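Side-chain contacts in glutathione S-transferase enzyme with thioredoxin-like domain (Xenorhabdus nematophila, PDB 4L8E), which probably acts as a glutathione-dependent transferase of the GST superfamily, its subunits each binding two molecules of glutathione: residues Ile29-Ala34 against Lys41-Leu46; Ile58-Gly63 against Asn77-Ile82. All blocks are in the same frame, centred on the assembly; numbering follows the deposited sequence.

Contact 1 of 2, residues Ile29-Ala34 against Lys41-Leu46; sequences IDLYYA and KITLFL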
# COMPACT_ATOMS: atom_id res chain seq x y z
N ILE A 29 5.40 -16.03 17.41
CA ILE A 29 5.62 -14.89 16.46
C ILE A 29 6.77 -14.01 16.96
O ILE A 29 6.73 -13.50 18.09
CB ILE A 29 4.38 -13.95 16.30
CG1 ILE A 29 3.13 -14.65 15.72
CG2 ILE A 29 4.72 -12.75 15.43
CD1 ILE A 29 3.32 -15.25 14.38
N ASP A 30 7.79 -13.82 16.11
CA ASP A 30 8.87 -12.89 16.39
C ASP A 30 8.53 -11.59 15.65
O ASP A 30 8.28 -11.63 14.43
CB ASP A 30 10.22 -13.40 15.90
CG ASP A 30 10.77 -14.55 16.72
OD1 ASP A 30 10.68 -14.51 17.95
OD2 ASP A 30 11.34 -15.48 16.12
N LEU A 31 8.50 -10.47 16.37
CA LEU A 31 8.21 -9.18 15.79
C LEU A 31 9.43 -8.27 15.83
O LEU A 31 9.97 -7.98 16.90
CB LEU A 31 7.04 -8.51 16.51
CG LEU A 31 6.68 -7.09 16.07
CD1 LEU A 31 6.32 -6.94 14.61
CD2 LEU A 31 5.58 -6.55 16.98
N TYR A 32 9.86 -7.84 14.66
CA TYR A 32 10.96 -6.89 14.52
C TYR A 32 10.34 -5.49 14.49
O TYR A 32 9.51 -5.16 13.64
CB TYR A 32 11.79 -7.24 13.27
CG TYR A 32 12.43 -8.57 13.45
CD1 TYR A 32 11.72 -9.75 13.19
CD2 TYR A 32 13.71 -8.68 13.97
CE1 TYR A 32 12.29 -11.00 13.45
CE2 TYR A 32 14.29 -9.91 14.20
CZ TYR A 32 13.58 -11.07 13.93
OH TYR A 32 14.16 -12.30 14.18
N TYR A 33 10.73 -4.68 15.49
CA TYR A 33 9.90 -3.56 15.93
C TYR A 33 10.67 -2.32 16.33
O TYR A 33 11.74 -2.42 16.91
CB TYR A 33 9.11 -4.01 17.15
CG TYR A 33 8.33 -2.97 17.93
CD1 TYR A 33 7.01 -2.65 17.59
CD2 TYR A 33 8.87 -2.36 19.04
CE1 TYR A 33 6.29 -1.72 18.34
CE2 TYR A 33 8.15 -1.43 19.80
CZ TYR A 33 6.86 -1.10 19.42
OH TYR A 33 6.18 -0.17 20.20
N ALA A 34 10.08 -1.17 16.05
CA ALA A 34 10.45 0.09 16.67
C ALA A 34 9.14 0.80 17.02
O ALA A 34 8.13 0.57 16.36
CB ALA A 34 11.28 0.95 15.73
N LYS A 41 1.05 -0.60 14.59
CA LYS A 41 -0.01 -1.33 13.90
C LYS A 41 -0.01 -2.79 14.32
O LYS A 41 -1.06 -3.39 14.51
CB LYS A 41 0.14 -1.28 12.38
CG LYS A 41 0.03 0.09 11.75
CD LYS A 41 0.33 -0.05 10.26
CE LYS A 41 0.34 1.27 9.53
NZ LYS A 41 0.76 1.07 8.09
N ILE A 42 1.18 -3.37 14.40
CA ILE A 42 1.29 -4.80 14.61
C ILE A 42 1.09 -5.15 16.08
O ILE A 42 0.42 -6.13 16.41
CB ILE A 42 2.59 -5.38 14.06
CG1 ILE A 42 2.83 -4.88 12.62
CG2 ILE A 42 2.54 -6.89 14.13
CD1 ILE A 42 1.65 -5.13 11.63
N THR A 43 1.67 -4.36 16.97
CA THR A 43 1.42 -4.63 18.41
C THR A 43 -0.04 -4.37 18.79
O THR A 43 -0.58 -5.06 19.63
CB THR A 43 2.36 -3.86 19.33
OG1 THR A 43 2.25 -2.46 19.07
CG2 THR A 43 3.80 -4.33 19.13
N LEU A 44 -0.71 -3.42 18.15
CA LEU A 44 -2.16 -3.28 18.34
C LEU A 44 -2.88 -4.58 18.01
O LEU A 44 -3.71 -5.06 18.81
CB LEU A 44 -2.74 -2.13 17.50
CG LEU A 44 -2.47 -0.70 17.96
CD1 LEU A 44 -2.97 0.29 16.88
CD2 LEU A 44 -3.10 -0.36 19.32
N PHE A 45 -2.59 -5.13 16.83
CA PHE A 45 -3.23 -6.36 16.39
C PHE A 45 -2.93 -7.48 17.39
O PHE A 45 -3.83 -8.15 17.84
CB PHE A 45 -2.80 -6.78 14.99
CG PHE A 45 -3.49 -8.01 14.53
CD1 PHE A 45 -3.03 -9.26 14.93
CD2 PHE A 45 -4.62 -7.95 13.76
CE1 PHE A 45 -3.69 -10.40 14.55
CE2 PHE A 45 -5.27 -9.08 13.39
CZ PHE A 45 -4.81 -10.32 13.80
N LEU A 46 -1.67 -7.66 17.74
CA LEU A 46 -1.28 -8.79 18.60
C LEU A 46 -1.88 -8.66 20.00
O LEU A 46 -2.28 -9.66 20.63
CB LEU A 46 0.26 -8.90 18.66
CG LEU A 46 0.88 -9.32 17.31
CD1 LEU A 46 2.37 -9.05 17.33
CD2 LEU A 46 0.60 -10.78 17.02
O HOH W 1 3.89 -1.57 21.09
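Leu-31 meets three residues of helix 37-49 at once, dividing its two methyls among them. CD1 rests at 3.8 Å on Ile-42 CG2, the two side chains slanting past each other, while CD2 settles 3.6 Å from Thr-43 CG2, where the side chains lie nearly at right angles. The same CD2 also reaches Leu-46 CD1 at 4.1 Å, one helical turn beyond Ile-42. A chi1 of 175° swings CG off the sheet toward the helix, and chi2 then spreads the two methyls over it.

Thr-43 joins apolar and polar contacts. Its CG2 is shared, touching Leu-31 on one flank and Tyr-33 CE1 at 3.7 Å on another, with an oblique approach to the ring. With chi1 at 57°, OG1 lies between its own backbone N and carbonyl carbon, near enough to Tyr-40 O for a weak bond. A water bridges the two hydroxyls, lying 2.8 Å from Tyr-33 OH and 2.7 Å from Thr-43 OG1.

The strand and helix segments run roughly antiparallel (148°), 10.2 Å between axes, as the first two elements of a beta-alpha-beta unit in the thioredoxin-like domain. What touches directly is methyl groups and one ring: dispersion and the exclusion of water join helix to sheet, and the single bridging water gives the hydroxyls a polar link beside that apolar seam.

Contact 2 of 2, residues Ile58-Gly63 against Asn77-Ile82; sequences IDISAG and NKIPAI. With GSH (glutathione), chain C.
The flat cysteinyl-glycine peptide of bound glutathione lies between Ile-60 and Lys-78, with Ile-79, the residue Ile-60 touches across the contact, at its carbonyl end. Ile-60 CD1 sits over one face, 4.3 Å from GSH C2; Lys-78 CG lies under the other, 3.9 Å from the same carbon. At the carbonyl edge of that peptide Ile-79 N donates to GSH O2 (2.9 Å). The amide on the other side of the cysteinyl CA2 answers: GSH N2 donates to Ile-79 O at 2.9 Å, with an angle of 160° at the hydrogen. The paired bonds bind the cysteinyl backbone as an extra strand would be bound, just before the cis peptide bond to Pro-80, a hallmark of thioredoxin-like folds. Lys-78 runs extended until its last torsion bends it (chi4 -80°), which brings NZ to the glycyl carboxylate atom O32 at 2.7 Å and probably balances its charge.

Between the segments the contact is purely aliphatic. Ile-79 CG2 packs 3.7 Å from Ile-58 CB, with the two side chains lying alongside and pointing opposite ways, and Ile-79 CG1 approaches Ile-60 CG2 more loosely, at 4.4 Å. In the type I turn from Asp-59 to Ala-62, Asp-59 OD1 accepts a bond from Ser-61 OG at 2.7 Å through its syn lone pair.

Phe-70 of helix 68-73 packs on both Ile-58 and Ile-79, Pro-80 leans on Ile-102 of helix 99-110, and strand 81-84 follows, beside strand 30-33.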
# COMPACT_ATOMS: atom_id res chain seq x y z
N ILE A 58 14.56 -3.18 16.83
CA ILE A 58 15.43 -2.71 15.77
C ILE A 58 15.61 -1.23 16.00
O ILE A 58 14.66 -0.46 15.92
CB ILE A 58 14.82 -3.02 14.37
CG1 ILE A 58 14.71 -4.52 14.13
CG2 ILE A 58 15.60 -2.31 13.22
CD1 ILE A 58 16.03 -5.29 14.11
N ASP A 59 16.84 -0.81 16.32
CA ASP A 59 17.11 0.59 16.56
C ASP A 59 17.31 1.26 15.22
O ASP A 59 18.38 1.18 14.65
CB ASP A 59 18.36 0.74 17.44
CG ASP A 59 18.64 2.18 17.82
OD1 ASP A 59 18.11 3.09 17.16
OD2 ASP A 59 19.45 2.38 18.77
N ILE A 60 16.25 1.87 14.69
CA ILE A 60 16.34 2.43 13.36
C ILE A 60 17.22 3.69 13.35
O ILE A 60 17.74 4.05 12.31
CB ILE A 60 14.95 2.65 12.70
CG1 ILE A 60 14.03 3.50 13.56
CG2 ILE A 60 14.29 1.29 12.43
CD1 ILE A 60 12.67 3.76 12.86
N SER A 61 17.45 4.32 14.51
CA SER A 61 18.37 5.45 14.52
C SER A 61 19.82 4.97 14.43
O SER A 61 20.74 5.71 14.06
CB SER A 61 18.16 6.30 15.78
OG SER A 61 18.68 5.67 16.93
N ALA A 62 20.04 3.71 14.80
CA ALA A 62 21.39 3.14 14.81
C ALA A 62 21.71 2.43 13.49
O ALA A 62 22.84 1.99 13.27
CB ALA A 62 21.53 2.17 15.95
N GLY A 63 20.73 2.31 12.60
CA GLY A 63 20.93 1.60 11.36
C GLY A 63 20.86 0.08 11.46
O GLY A 63 21.36 -0.62 10.59
N ASN A 77 14.57 -3.08 4.21
CA ASN A 77 15.23 -2.32 5.28
C ASN A 77 14.32 -1.52 6.21
O ASN A 77 14.73 -0.51 6.80
CB ASN A 77 16.47 -1.50 4.80
CG ASN A 77 16.13 -0.22 4.03
OD1 ASN A 77 15.66 0.80 4.59
ND2 ASN A 77 16.49 -0.22 2.79
N LYS A 78 13.08 -1.99 6.36
CA LYS A 78 12.11 -1.31 7.22
C LYS A 78 11.39 -2.25 8.15
O LYS A 78 11.17 -3.42 7.85
CB LYS A 78 11.09 -0.53 6.39
CG LYS A 78 11.70 0.57 5.55
CD LYS A 78 10.69 1.38 4.80
CE LYS A 78 11.36 2.23 3.76
NZ LYS A 78 11.94 3.43 4.38
N ILE A 79 11.06 -1.73 9.33
CA ILE A 79 10.18 -2.43 10.25
C ILE A 79 8.75 -1.94 9.95
O ILE A 79 8.57 -0.86 9.40
CB ILE A 79 10.57 -2.18 11.73
CG1 ILE A 79 10.41 -0.71 12.13
CG2 ILE A 79 11.99 -2.68 12.01
CD1 ILE A 79 9.00 -0.31 12.60
N PRO A 80 7.73 -2.72 10.34
CA PRO A 80 7.80 -4.03 11.02
C PRO A 80 8.07 -5.17 10.07
O PRO A 80 7.89 -5.04 8.85
CB PRO A 80 6.41 -4.19 11.60
CG PRO A 80 5.53 -3.45 10.63
CD PRO A 80 6.34 -2.25 10.22
N ALA A 81 8.54 -6.27 10.65
CA ALA A 81 8.62 -7.54 9.97
C ALA A 81 8.32 -8.57 11.03
O ALA A 81 8.51 -8.28 12.21
CB ALA A 81 10.02 -7.76 9.37
N ILE A 82 7.80 -9.72 10.61
CA ILE A 82 7.63 -10.84 11.53
C ILE A 82 8.23 -12.10 10.97
O ILE A 82 8.45 -12.23 9.76
CB ILE A 82 6.15 -11.15 11.91
CG1 ILE A 82 5.36 -11.62 10.70
CG2 ILE A 82 5.51 -9.97 12.61
CD1 ILE A 82 4.01 -12.27 11.07
N1 GSH C . 5.19 0.50 3.89
CA1 GSH C . 5.92 0.08 5.09
C1 GSH C . 4.99 -0.66 6.01
O11 GSH C . 5.44 -1.57 6.79
O12 GSH C . 3.73 -0.42 6.01
CB1 GSH C . 6.52 1.28 5.77
CG1 GSH C . 7.42 0.89 6.94
CD1 GSH C . 8.24 2.07 7.42
OE1 GSH C . 8.19 3.18 6.90
N2 GSH C . 9.12 1.80 8.51
CA2 GSH C . 9.95 2.79 9.08
C2 GSH C . 11.37 2.27 9.00
O2 GSH C . 11.71 1.11 9.31
CB2 GSH C . 9.65 3.06 10.52
SG2 GSH C . 7.96 3.54 10.73
N3 GSH C . 12.35 3.18 8.49
CA3 GSH C . 13.72 2.72 8.41
C3 GSH C . 14.40 3.33 7.24
O31 GSH C . 15.65 3.21 7.17
O32 GSH C . 13.73 3.93 6.34

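In the fold
Both contacts belong to the N-terminal, thioredoxin-like domain and share one sheet. Contact 1 is the more deeply buried, joining a helix to strand 30-33; contact 2 is partly buried and lies in loops beyond strand ends. Strand 30-33 connects them: Tyr-32 N probably bonds to Ala-81 O at 2.8 Å, and Ile-58 N to Tyr-33 O at 2.9 Å. Their chemistry follows their place. Apolar packing with one bridging water suits the interior of contact 1, whereas contact 2 adds backbone and lysine bonds to glutathione. The helix of contact 1 also reaches that pocket, through Lys-41, whose NZ is bonded to Asn-38, Ser-99 and Gln-131.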